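Local coordinates for putative Acetyltransferase from the GNAT family (PDB 3EC4), which probably transfers an acyl group from an acyl-coenzyme A donor to an acceptor, as a putative GNAT-family acetyltransferase, at residues V78-P83 with A221-K226; G38-A43 with W63-E68; G28-L33 with L51-Q56. All blocks are in the same frame, centred on the assembly; numbering follows the deposited sequence.

Interaction 1 (V78-P83 with A221-K226); sequences VIRVAP and ATLLGK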
ATOM      1  N   VAL A  78      13.182  -1.183 -16.774  1.00 25.06           N
ATOM      2  CA  VAL A  78      12.356  -1.938 -15.848  1.00 24.43           C
ATOM      3  C   VAL A  78      13.265  -2.689 -14.876  1.00 26.09           C
ATOM      4  O   VAL A  78      14.155  -3.438 -15.296  1.00 25.45           O
ATOM      5  CB  VAL A  78      11.474  -2.969 -16.579  1.00 25.76           C
ATOM      6  CG1 VAL A  78      10.592  -3.702 -15.548  1.00 22.98           C
ATOM      7  CG2 VAL A  78      10.619  -2.270 -17.656  1.00 26.17           C
ATOM      8  N   ILE A  79      13.053  -2.506 -13.591  1.00 22.47           N
ATOM      9  CA  ILE A  79      13.832  -3.238 -12.553  1.00 23.72           C
ATOM     10  C   ILE A  79      13.044  -4.484 -12.095  1.00 24.42           C
ATOM     11  O   ILE A  79      13.599  -5.582 -11.993  1.00 23.43           O
ATOM     12  CB  ILE A  79      14.107  -2.327 -11.329  1.00 23.31           C
ATOM     13  CG1 ILE A  79      14.975  -1.104 -11.719  1.00 23.35           C
ATOM     14  CG2 ILE A  79      14.767  -3.113 -10.172  1.00 24.29           C
ATOM     15  CD1 ILE A  79      15.251  -0.144 -10.560  1.00 26.97           C
ATOM     16  N   ARG A  80      11.764  -4.290 -11.825  1.00 24.42           N
ATOM     17  CA  ARG A  80      10.842  -5.366 -11.446  1.00 24.14           C
ATOM     18  C   ARG A  80       9.458  -5.217 -12.091  1.00 25.11           C
ATOM     19  O   ARG A  80       9.003  -4.097 -12.373  1.00 25.29           O
ATOM     20  CB  ARG A  80      10.651  -5.407  -9.929  1.00 24.86           C
ATOM     21  CG  ARG A  80      11.766  -6.018  -9.123  1.00 26.54           C
ATOM     22  CD  ARG A  80      11.540  -5.843  -7.645  1.00 26.27           C
ATOM     23  NE  ARG A  80      10.410  -6.639  -7.167  1.00 27.93           N
ATOM     24  CZ  ARG A  80       9.814  -6.507  -5.991  1.00 24.62           C
ATOM     25  NH1 ARG A  80      10.202  -5.590  -5.114  1.00 26.93           N
ATOM     26  NH2 ARG A  80       8.825  -7.315  -5.691  1.00 24.87           N
ATOM     27  N   VAL A  81       8.793  -6.358 -12.306  1.00 24.38           N
ATOM     28  CA  VAL A  81       7.394  -6.404 -12.710  0.50 24.43           C
ATOM     29  C   VAL A  81       6.672  -7.486 -11.921  1.00 26.72           C
ATOM     30  O   VAL A  81       6.975  -8.661 -12.052  1.00 27.00           O
ATOM     31  CB  VAL A  81       7.183  -6.661 -14.230  0.50 24.49           C
ATOM     32  CG1 VAL A  81       5.719  -6.302 -14.618  0.50 20.06           C
ATOM     33  CG2 VAL A  81       8.153  -5.844 -15.027  0.50 20.53           C
ATOM     34  N   ALA A  82       5.708  -7.072 -11.114  1.00 25.91           N
ATOM     35  CA  ALA A  82       5.043  -7.915 -10.156  1.00 27.21           C
ATOM     36  C   ALA A  82       3.530  -8.033 -10.448  1.00 26.98           C
ATOM     37  O   ALA A  82       2.801  -7.080 -10.274  1.00 27.59           O
ATOM     38  CB  ALA A  82       5.271  -7.317  -8.761  1.00 25.82           C
ATOM     39  N   PRO A  83       3.075  -9.195 -10.909  1.00 27.21           N
ATOM     40  CA  PRO A  83       1.657  -9.426 -11.027  1.00 28.39           C
ATOM     41  C   PRO A  83       0.988  -9.358  -9.652  1.00 27.10           C
ATOM     42  O   PRO A  83       1.429 -10.004  -8.679  1.00 26.30           O
ATOM     43  CB  PRO A  83       1.575 -10.836 -11.612  1.00 30.06           C
ATOM     44  CG  PRO A  83       2.931 -11.002 -12.321  1.00 28.79           C
ATOM     45  CD  PRO A  83       3.857 -10.350 -11.369  1.00 29.25           C
ATOM     46  N   ALA A 221       2.305  -4.170 -10.734  1.00 25.71           N
ATOM     47  CA  ALA A 221       3.252  -3.209 -10.159  1.00 25.38           C
ATOM     48  C   ALA A 221       4.505  -3.223 -11.015  1.00 26.57           C
ATOM     49  O   ALA A 221       5.102  -4.296 -11.214  1.00 25.85           O
ATOM     50  CB  ALA A 221       3.606  -3.602  -8.725  1.00 23.97           C
ATOM     51  N   THR A 222       4.881  -2.058 -11.533  1.00 23.39           N
ATOM     52  CA  THR A 222       6.143  -1.890 -12.293  1.00 24.16           C
ATOM     53  C   THR A 222       7.123  -0.982 -11.526  1.00 22.49           C
ATOM     54  O   THR A 222       6.735   0.091 -11.070  1.00 24.50           O
ATOM     55  CB  THR A 222       5.894  -1.276 -13.688  1.00 23.34           C
ATOM     56  OG1 THR A 222       5.102  -2.157 -14.521  1.00 26.97           O
ATOM     57  CG2 THR A 222       7.202  -0.922 -14.363  1.00 24.29           C
ATOM     58  N   LEU A 223       8.369  -1.432 -11.391  1.00 23.72           N
ATOM     59  CA  LEU A 223       9.459  -0.664 -10.802  1.00 24.83           C
ATOM     60  C   LEU A 223      10.401  -0.206 -11.916  1.00 25.00           C
ATOM     61  O   LEU A 223      11.050  -1.030 -12.606  1.00 24.93           O
ATOM     62  CB  LEU A 223      10.202  -1.506  -9.752  1.00 24.91           C
ATOM     63  CG  LEU A 223      11.318  -0.749  -9.031  1.00 23.34           C
ATOM     64  CD1 LEU A 223      10.724   0.462  -8.243  1.00 27.93           C
ATOM     65  CD2 LEU A 223      12.035  -1.760  -8.116  1.00 27.33           C
ATOM     66  N   LEU A 224      10.438   1.112 -12.114  1.00 24.99           N
ATOM     67  CA  LEU A 224      11.326   1.743 -13.069  1.00 23.82           C
ATOM     68  C   LEU A 224      12.477   2.446 -12.364  1.00 27.13           C
ATOM     69  O   LEU A 224      12.266   3.191 -11.368  1.00 26.74           O
ATOM     70  CB  LEU A 224      10.586   2.772 -13.966  1.00 24.62           C
ATOM     71  CG  LEU A 224       9.442   2.248 -14.853  1.00 25.35           C
ATOM     72  CD1 LEU A 224       8.811   3.461 -15.605  1.00 26.95           C
ATOM     73  CD2 LEU A 224       9.894   1.133 -15.814  1.00 25.61           C
ATOM     74  N   GLY A 225      13.670   2.227 -12.930  1.00 25.26           N
ATOM     75  CA  GLY A 225      14.896   2.994 -12.625  1.00 23.38           C
ATOM     76  C   GLY A 225      15.423   3.762 -13.832  1.00 25.08           C
ATOM     77  O   GLY A 225      14.825   3.748 -14.901  1.00 24.13           O
ATOM     78  N   LYS A 226      16.543   4.441 -13.652  1.00 28.94           N
ATOM     79  CA  LYS A 226      17.215   5.130 -14.767  1.00 31.23           C
ATOM     80  C   LYS A 226      17.868   4.130 -15.683  1.00 32.51           C
ATOM     81  O   LYS A 226      18.410   3.132 -15.210  1.00 34.25           O
ATOM     82  CB  LYS A 226      18.287   6.069 -14.234  1.00 35.09           C
ATOM     83  CG  LYS A 226      17.867   7.507 -14.051  1.00 39.62           C
ATOM     84  CD  LYS A 226      19.120   8.378 -14.022  1.00 38.90           C
TER
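Backbone hydrogen bonds tie Ile79, Arg80 and Ala82 to Leu223 and Ala221, on strands whose N-to-C directions lie 169° apart and are thus antiparallel. Ala82 and Ala221 form a hydrogen-bonded pair, with Ala82 N 2.8 Å from Ala221 O and Ala221 N 3.0 Å from Ala82 O. Leu223 N, 2.9 Å from Arg80 O, gives an almost straight bond. Returning to the first strand, Leu223 O takes a strong bond from Ile79 N (2.7 Å) and a weak one from Arg80 N (3.4 Å). Two residues thus face one, the definition of a classic beta bulge, and the helical psi of Ile79 (-47°) fits its first position.

Side-chain contacts accompany the bonds. The bulge turns Ile79 toward Leu223, so that its CG2 lies 3.7 Å from Leu223 CD2. With CG1 anti to the carbonyl carbon (chi1 -63°) and an extended chain beyond it, Ile79 CD1 reaches 3.7 Å from Gly225 N, where any side chain on Gly225 would collide with it. Cutting Ile79 back to an alanine is likely to leave Leu223 CD2 and the Gly225 backbone without this cover. On the face of Val78 and Leu224, Val78 CG2 approaches Leu224 CD2 at 3.9 Å.

Across the sheet, strand 214-226 lies between strands 76-88 and 61-66; Trp63 of the latter packs on Ala221, Leu223 and Arg80.

Interaction 2 (G38-A43 with W63-E68); sequences GPFAAA and WLVEPE
Trp63 uses both of its backbone polar atoms on segment 38-43. Its N lies 2.9 Å from Pro39 O, reaching that oxygen from 45° above the carbonyl plane rather than along a lone pair, while Trp63 O accepts from Ala41 N, also at 2.9 Å. Phe40 CA adds a CA-H...O contact to the same Trp63 O at 3.1 Å, so this carbonyl is approached by two neighbouring residues.

These bonds make a single bridge, Phe40 with Trp63, after which the strands separate: strands 41-43 and 63-66 cross at 58°. A short two-stranded antiparallel sheet, 30-32 with 41-43, is thereby docked on strand 61-66, the outermost strand on its side of the large mixed sheet.

Where the backbones part, water takes over. Water 1 accepts from Val65 N (3.0 Å) and lies within donating distance of Ala41 O (2.7 Å) and Glu66 OE2, though with further acceptors nearby not every such bond can hold. Water 2 accepts from Ala43 N and donates to Glu66 OE2. The bend of Glu66 at chi2 (-74°) brings the carboxylate back to these waters, and its other oxygen, OE1, forms a salt bridge with Arg10, which also donates to Ala43 O.

Apolar contacts flank the bridge: Pro39 CG meets the Trp63 ring at its edge, 3.5 Å from CD1, and Phe40 CD1 sits 3.7 Å from Trp63 CB.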
ATOM      1  N   GLY A  38       6.282   7.478   0.121  1.00 25.53           N
ATOM      2  CA  GLY A  38       6.497   6.254  -0.634  1.00 26.32           C
ATOM      3  C   GLY A  38       6.973   6.526  -2.044  1.00 25.30           C
ATOM      4  O   GLY A  38       7.152   7.686  -2.423  1.00 26.22           O
ATOM      5  N   PRO A  39       7.232   5.450  -2.803  1.00 25.90           N
ATOM      6  CA  PRO A  39       7.885   5.585  -4.102  1.00 27.10           C
ATOM      7  C   PRO A  39       6.956   5.659  -5.344  1.00 26.72           C
ATOM      8  O   PRO A  39       7.427   5.507  -6.485  1.00 26.38           O
ATOM      9  CB  PRO A  39       8.684   4.297  -4.159  1.00 26.99           C
ATOM     10  CG  PRO A  39       7.728   3.307  -3.553  1.00 31.45           C
ATOM     11  CD  PRO A  39       7.058   4.037  -2.433  1.00 28.60           C
ATOM     12  N   PHE A  40       5.676   5.924  -5.130  1.00 26.69           N
ATOM     13  CA  PHE A  40       4.672   5.668  -6.161  1.00 25.67           C
ATOM     14  C   PHE A  40       4.543   6.868  -7.108  1.00 24.03           C
ATOM     15  O   PHE A  40       4.682   8.014  -6.693  1.00 25.40           O
ATOM     16  CB  PHE A  40       3.320   5.336  -5.559  1.00 25.62           C
ATOM     17  CG  PHE A  40       3.312   4.018  -4.847  1.00 25.94           C
ATOM     18  CD1 PHE A  40       3.310   2.845  -5.567  1.00 26.96           C
ATOM     19  CD2 PHE A  40       3.392   3.967  -3.463  1.00 28.13           C
ATOM     20  CE1 PHE A  40       3.335   1.646  -4.937  1.00 31.75           C
ATOM     21  CE2 PHE A  40       3.445   2.756  -2.826  1.00 27.75           C
ATOM     22  CZ  PHE A  40       3.420   1.605  -3.558  1.00 29.38           C
ATOM     23  N   ALA A  41       4.278   6.575  -8.382  1.00 23.21           N
ATOM     24  CA  ALA A  41       4.051   7.640  -9.398  1.00 25.83           C
ATOM     25  C   ALA A  41       3.125   7.127 -10.480  1.00 25.59           C
ATOM     26  O   ALA A  41       2.890   5.928 -10.594  1.00 24.58           O
ATOM     27  CB  ALA A  41       5.395   8.153 -10.017  1.00 25.21           C
ATOM     28  N   ALA A  42       2.581   8.055 -11.266  1.00 26.43           N
ATOM     29  CA  ALA A  42       1.673   7.720 -12.349  1.00 24.30           C
ATOM     30  C   ALA A  42       1.708   8.847 -13.377  1.00 26.35           C
ATOM     31  O   ALA A  42       1.973  10.025 -13.041  1.00 26.57           O
ATOM     32  CB  ALA A  42       0.239   7.500 -11.818  1.00 20.99           C
ATOM     33  N   ALA A  43       1.423   8.487 -14.614  1.00 25.22           N
ATOM     34  CA  ALA A  43       1.374   9.452 -15.742  1.00 26.61           C
ATOM     35  C   ALA A  43      -0.011   9.472 -16.404  1.00 26.67           C
ATOM     36  O   ALA A  43      -0.727   8.466 -16.433  1.00 28.59           O
ATOM     37  CB  ALA A  43       2.453   9.093 -16.793  1.00 23.45           C
ATOM     38  N   TRP A  63       7.670   3.259  -8.341  1.00 22.90           N
ATOM     39  CA  TRP A  63       6.726   2.190  -8.497  1.00 23.78           C
ATOM     40  C   TRP A  63       5.452   2.745  -9.075  1.00 25.91           C
ATOM     41  O   TRP A  63       4.917   3.764  -8.589  1.00 26.31           O
ATOM     42  CB  TRP A  63       6.355   1.532  -7.171  1.00 23.95           C
ATOM     43  CG  TRP A  63       7.311   0.511  -6.682  1.00 22.29           C
ATOM     44  CD1 TRP A  63       8.266   0.679  -5.740  1.00 28.29           C
ATOM     45  CD2 TRP A  63       7.381  -0.854  -7.093  1.00 24.07           C
ATOM     46  NE1 TRP A  63       8.937  -0.495  -5.522  1.00 30.72           N
ATOM     47  CE2 TRP A  63       8.411  -1.458  -6.337  1.00 30.06           C
ATOM     48  CE3 TRP A  63       6.689  -1.629  -8.030  1.00 25.68           C
ATOM     49  CZ2 TRP A  63       8.778  -2.788  -6.503  1.00 28.94           C
ATOM     50  CZ3 TRP A  63       7.068  -2.960  -8.184  1.00 23.72           C
ATOM     51  CH2 TRP A  63       8.100  -3.515  -7.422  1.00 23.03           C
ATOM     52  N   LEU A  64       4.952   2.005 -10.062  1.00 25.21           N
ATOM     53  CA  LEU A  64       3.666   2.239 -10.707  1.00 24.37           C
ATOM     54  C   LEU A  64       2.726   1.041 -10.486  1.00 24.56           C
ATOM     55  O   LEU A  64       3.163  -0.104 -10.488  1.00 28.02           O
ATOM     56  CB  LEU A  64       3.857   2.502 -12.195  1.00 25.23           C
ATOM     57  CG  LEU A  64       4.867   3.593 -12.546  1.00 28.33           C
ATOM     58  CD1 LEU A  64       6.101   2.952 -13.120  1.00 26.69           C
ATOM     59  CD2 LEU A  64       4.254   4.625 -13.518  1.00 27.79           C
ATOM     60  N   VAL A  65       1.462   1.343 -10.284  1.00 24.11           N
ATOM     61  CA  VAL A  65       0.404   0.329 -10.028  1.00 25.33           C
ATOM     62  C   VAL A  65      -0.684   0.625 -11.054  1.00 26.44           C
ATOM     63  O   VAL A  65      -1.369   1.654 -10.960  1.00 26.21           O
ATOM     64  CB  VAL A  65      -0.126   0.347  -8.575  1.00 25.60           C
ATOM     65  CG1 VAL A  65      -1.160  -0.764  -8.399  1.00 23.93           C
ATOM     66  CG2 VAL A  65       1.050   0.158  -7.589  1.00 27.94           C
ATOM     67  N   GLU A  66      -0.749  -0.234 -12.073  1.00 25.82           N
ATOM     68  CA  GLU A  66      -1.616  -0.047 -13.227  1.00 26.45           C
ATOM     69  C   GLU A  66      -2.217  -1.365 -13.639  1.00 25.89           C
ATOM     70  O   GLU A  66      -1.778  -2.396 -13.161  1.00 26.10           O
ATOM     71  CB  GLU A  66      -0.847   0.578 -14.378  1.00 25.37           C
ATOM     72  CG  GLU A  66      -0.155   1.895 -14.008  1.00 29.27           C
ATOM     73  CD  GLU A  66      -1.098   3.095 -13.862  1.00 28.68           C
ATOM     74  OE1 GLU A  66      -2.257   3.006 -14.303  1.00 28.09           O
ATOM     75  OE2 GLU A  66      -0.676   4.160 -13.317  1.00 26.65           O
ATOM     76  N   PRO A  67      -3.215  -1.351 -14.534  1.00 26.50           N
ATOM     77  CA  PRO A  67      -3.714  -2.675 -14.957  1.00 27.08           C
ATOM     78  C   PRO A  67      -2.638  -3.551 -15.674  1.00 28.07           C
ATOM     79  O   PRO A  67      -2.527  -4.727 -15.363  1.00 32.96           O
ATOM     80  CB  PRO A  67      -4.910  -2.319 -15.863  1.00 29.48           C
ATOM     81  CG  PRO A  67      -5.399  -0.994 -15.358  1.00 24.57           C
ATOM     82  CD  PRO A  67      -4.063  -0.253 -15.044  1.00 24.51           C
ATOM     83  N   GLU A  68      -1.798  -2.948 -16.517  1.00 29.06           N
ATOM     84  CA  GLU A  68      -0.792  -3.677 -17.277  1.00 27.38           C
ATOM     85  C   GLU A  68       0.639  -3.212 -16.915  1.00 28.36           C
ATOM     86  O   GLU A  68       0.807  -2.131 -16.359  1.00 27.41           O
ATOM     87  CB  GLU A  68      -1.061  -3.446 -18.755  1.00 32.03           C
ATOM     88  CG  GLU A  68      -2.453  -3.894 -19.161  1.00 34.85           C
ATOM     89  CD  GLU A  68      -2.688  -5.393 -18.924  1.00 45.43           C
ATOM     90  OE1 GLU A  68      -1.692  -6.156 -18.916  1.00 42.72           O
ATOM     91  OE2 GLU A  68      -3.868  -5.806 -18.737  1.00 51.92           O
TER
HETATM   92  O   HOH W   1       0.929   4.157 -11.012  1.00 19.33           O
HETATM   93  O   HOH W   2       1.247   5.513 -14.918  1.00 16.18           O

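Interaction 3 (G28-L33 with L51-Q56); sequences GNLRRL and LASLLQ
The flat guanidinium of Arg32 meets segment 51-56 through an N-H and a water, with no stacking of a ring or amide from that segment on either face. Arg32 NE donates to water 3 at 2.8 Å. That water lies 2.4 Å from Leu54 O, too short for an ordinary hydrogen bond, so the second half of the bridge is doubtful. NH1 of the same group is engaged elsewhere, by Gly38 O. The bend at chi2 (70°) carries the guanidinium off sharply from the start of the side chain, whose CB is left against Leu54 CD2 at 4.1 Å.

Leu30 supplies the apolar part with its two methyls. CD1 goes to Ser53 OG, 3.3 Å away, and to Leu54 CD2; CD2 goes to Leu51, 3.9 Å from its N and 4.3 Å from its CD2. The fork of Leu30 is thus spread across a single turn of chain. Ser53 OG meets a methyl here but has its polar partner in Gly50 O.

That turn is held by its own backbone, since Leu54 N bonds to Leu51 O at 3.0 Å and Leu55 N bonds to Ala52 O at 2.9 Å. With the helical angles of 52-54, these bonds fit two overlapping type I beta turns, through which the loop between strands 41-43 and 61-66 packs on strand 30-32 at the surface.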
ATOM      1  N   GLY A  28       1.051  18.814 -13.512  1.00 32.49           N
ATOM      2  CA  GLY A  28       0.653  18.609 -14.889  1.00 30.50           C
ATOM      3  C   GLY A  28       0.189  17.199 -15.118  1.00 28.85           C
ATOM      4  O   GLY A  28      -0.687  16.694 -14.405  1.00 32.57           O
ATOM      5  N   ASN A  29       0.796  16.534 -16.097  1.00 26.44           N
ATOM      6  CA  ASN A  29       0.394  15.180 -16.424  1.00 27.78           C
ATOM      7  C   ASN A  29       1.198  14.105 -15.712  1.00 27.37           C
ATOM      8  O   ASN A  29       1.124  12.924 -16.077  1.00 27.48           O
ATOM      9  CB  ASN A  29       0.492  14.934 -17.949  1.00 29.45           C
ATOM     10  CG  ASN A  29      -0.766  15.361 -18.677  1.00 32.55           C
ATOM     11  OD1 ASN A  29      -1.828  15.554 -18.052  1.00 34.46           O
ATOM     12  ND2 ASN A  29      -0.661  15.487 -19.994  1.00 29.24           N
ATOM     13  N   LEU A  30       1.935  14.507 -14.682  1.00 26.01           N
ATOM     14  CA  LEU A  30       2.626  13.548 -13.828  1.00 24.72           C
ATOM     15  C   LEU A  30       2.145  13.722 -12.418  1.00 24.77           C
ATOM     16  O   LEU A  30       1.889  14.843 -11.971  1.00 24.87           O
ATOM     17  CB  LEU A  30       4.162  13.751 -13.898  1.00 27.09           C
ATOM     18  CG  LEU A  30       4.786  13.449 -15.276  1.00 30.97           C
ATOM     19  CD1 LEU A  30       6.281  13.809 -15.306  1.00 32.33           C
ATOM     20  CD2 LEU A  30       4.578  12.013 -15.755  1.00 34.47           C
ATOM     21  N   ARG A  31       1.995  12.604 -11.738  1.00 23.03           N
ATOM     22  CA  ARG A  31       1.708  12.602 -10.306  1.00 25.18           C
ATOM     23  C   ARG A  31       2.732  11.751  -9.600  1.00 24.78           C
ATOM     24  O   ARG A  31       3.016  10.617 -10.013  1.00 24.71           O
ATOM     25  CB  ARG A  31       0.282  12.110 -10.002  1.00 23.03           C
ATOM     26  CG  ARG A  31      -0.756  13.048 -10.606  1.00 25.26           C
ATOM     27  CD  ARG A  31      -2.186  12.592 -10.453  1.00 24.38           C
ATOM     28  NE  ARG A  31      -3.046  13.477 -11.265  1.00 25.80           N
ATOM     29  CZ  ARG A  31      -4.325  13.247 -11.539  1.00 26.47           C
ATOM     30  NH1 ARG A  31      -4.944  12.165 -11.057  1.00 25.94           N
ATOM     31  NH2 ARG A  31      -4.998  14.119 -12.289  1.00 25.47           N
ATOM     32  N   ARG A  32       3.292  12.309  -8.528  1.00 24.37           N
ATOM     33  CA  ARG A  32       4.353  11.642  -7.758  1.00 25.66           C
ATOM     34  C   ARG A  32       4.081  11.772  -6.287  1.00 25.04           C
ATOM     35  O   ARG A  32       3.855  12.862  -5.793  1.00 24.46           O
ATOM     36  CB  ARG A  32       5.696  12.283  -8.120  1.00 26.65           C
ATOM     37  CG  ARG A  32       6.905  11.904  -7.245  1.00 32.41           C
ATOM     38  CD  ARG A  32       7.286  10.479  -7.507  1.00 33.41           C
ATOM     39  NE  ARG A  32       8.600  10.007  -6.988  1.00 31.57           N
ATOM     40  CZ  ARG A  32       8.773   9.355  -5.825  1.00 40.16           C
ATOM     41  NH1 ARG A  32       7.763   9.160  -4.956  1.00 27.16           N
ATOM     42  NH2 ARG A  32       9.982   8.903  -5.510  1.00 37.95           N
ATOM     43  N   LEU A  33       3.995  10.644  -5.594  1.00 25.75           N
ATOM     44  CA  LEU A  33       3.783  10.670  -4.167  1.00 22.28           C
ATOM     45  C   LEU A  33       5.008  11.334  -3.525  1.00 24.37           C
ATOM     46  O   LEU A  33       6.166  11.093  -3.908  1.00 25.50           O
ATOM     47  CB  LEU A  33       3.556   9.240  -3.634  1.00 26.11           C
ATOM     48  CG  LEU A  33       3.417   8.983  -2.132  1.00 25.30           C
ATOM     49  CD1 LEU A  33       2.192   9.646  -1.566  1.00 24.67           C
ATOM     50  CD2 LEU A  33       3.478   7.462  -1.869  1.00 23.19           C
ATOM     51  N   LEU A  51       7.748  10.220 -17.263  1.00 27.72           N
ATOM     52  CA  LEU A  51       8.132   9.454 -16.075  1.00 28.01           C
ATOM     53  C   LEU A  51       9.637   9.518 -15.859  1.00 26.29           C
ATOM     54  O   LEU A  51      10.085   9.524 -14.732  1.00 27.13           O
ATOM     55  CB  LEU A  51       7.672   7.992 -16.182  1.00 26.19           C
ATOM     56  CG  LEU A  51       6.178   7.685 -16.025  1.00 29.49           C
ATOM     57  CD1 LEU A  51       5.911   6.215 -16.448  1.00 28.01           C
ATOM     58  CD2 LEU A  51       5.664   7.990 -14.589  1.00 23.73           C
ATOM     59  N   ALA A  52      10.414   9.608 -16.949  1.00 25.32           N
ATOM     60  CA  ALA A  52      11.859   9.684 -16.851  1.00 28.22           C
ATOM     61  C   ALA A  52      12.282  10.942 -16.099  1.00 31.31           C
ATOM     62  O   ALA A  52      13.265  10.936 -15.362  1.00 30.90           O
ATOM     63  CB  ALA A  52      12.509   9.608 -18.240  1.00 27.31           C
ATOM     64  N   SER A  53      11.512  12.011 -16.264  1.00 32.25           N
ATOM     65  CA  SER A  53      11.793  13.281 -15.603  1.00 33.87           C
ATOM     66  C   SER A  53      11.678  13.177 -14.081  1.00 34.35           C
ATOM     67  O   SER A  53      12.233  14.014 -13.386  1.00 34.86           O
ATOM     68  CB  SER A  53      10.889  14.421 -16.176  1.00 33.03           C
ATOM     69  OG  SER A  53       9.559  14.306 -15.709  1.00 37.34           O
ATOM     70  N   LEU A  54      10.997  12.142 -13.554  1.00 33.16           N
ATOM     71  CA  LEU A  54      10.920  11.913 -12.110  1.00 36.58           C
ATOM     72  C   LEU A  54      12.114  11.135 -11.572  1.00 40.72           C
ATOM     73  O   LEU A  54      12.189  10.916 -10.361  1.00 44.59           O
ATOM     74  CB  LEU A  54       9.643  11.122 -11.753  1.00 35.45           C
ATOM     75  CG  LEU A  54       8.279  11.628 -12.235  1.00 34.82           C
ATOM     76  CD1 LEU A  54       7.160  10.565 -12.019  1.00 28.23           C
ATOM     77  CD2 LEU A  54       7.952  12.918 -11.518  1.00 33.80           C
ATOM     78  N   LEU A  55      13.037  10.703 -12.442  1.00 39.85           N
ATOM     79  CA  LEU A  55      14.185   9.855 -12.065  1.00 40.14           C
ATOM     80  C   LEU A  55      15.567  10.513 -12.315  1.00 47.45           C
ATOM     81  O   LEU A  55      16.225  10.228 -13.342  1.00 49.38           O
ATOM     82  CB  LEU A  55      14.136   8.547 -12.862  1.00 40.44           C
ATOM     83  CG  LEU A  55      12.975   7.613 -12.533  1.00 37.78           C
ATOM     84  CD1 LEU A  55      13.022   6.381 -13.422  1.00 43.26           C
ATOM     85  CD2 LEU A  55      13.010   7.221 -11.080  1.00 32.22           C
ATOM     86  N   GLN A  56      16.040  11.338 -11.374  1.00 49.65           N
ATOM     87  CA  GLN A  56      17.335  12.035 -11.571  1.00 50.57           C
ATOM     88  C   GLN A  56      18.614  11.351 -11.058  1.00 50.41           C
ATOM     89  O   GLN A  56      19.566  11.143 -11.837  1.00 51.83           O
ATOM     90  CB  GLN A  56      17.315  13.472 -11.015  1.00 50.64           C
ATOM     91  CG  GLN A  56      18.594  14.251 -11.419  1.00 47.83           C
ATOM     92  CD  GLN A  56      18.856  14.205 -12.941  1.00 53.95           C
ATOM     93  OE1 GLN A  56      17.943  14.450 -13.742  1.00 62.93           O
ATOM     94  NE2 GLN A  56      20.089  13.870 -13.336  1.00 44.67           N
TER
HETATM   95  O   HOH W   3      10.949  10.896  -8.249  1.00 23.59           O

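How the interactions relate
All three contacts lie on the same side of the chain's centre. Interactions 1 and 2 have centres about 9 Å apart and join through the mixed sheet, where strands 61-66 and 214-226 are neighbours and Leu64 N probably bonds to Thr222 O. Interactions 2 and 3, about 10 Å apart, share the small sheet of strands 30-32 and 41-43, and their segments alternate along the chain. The centres of interactions 1 and 3 are about 15 Å apart, yet Leu55 and Gln56 pack on Gly225 and Lys226. Interaction 1, which closes last, brings strand 76-88 against the C-terminal strand, so one end of the mixed sheet is built from strands 61-66 and 76-88 with 214-226 between them.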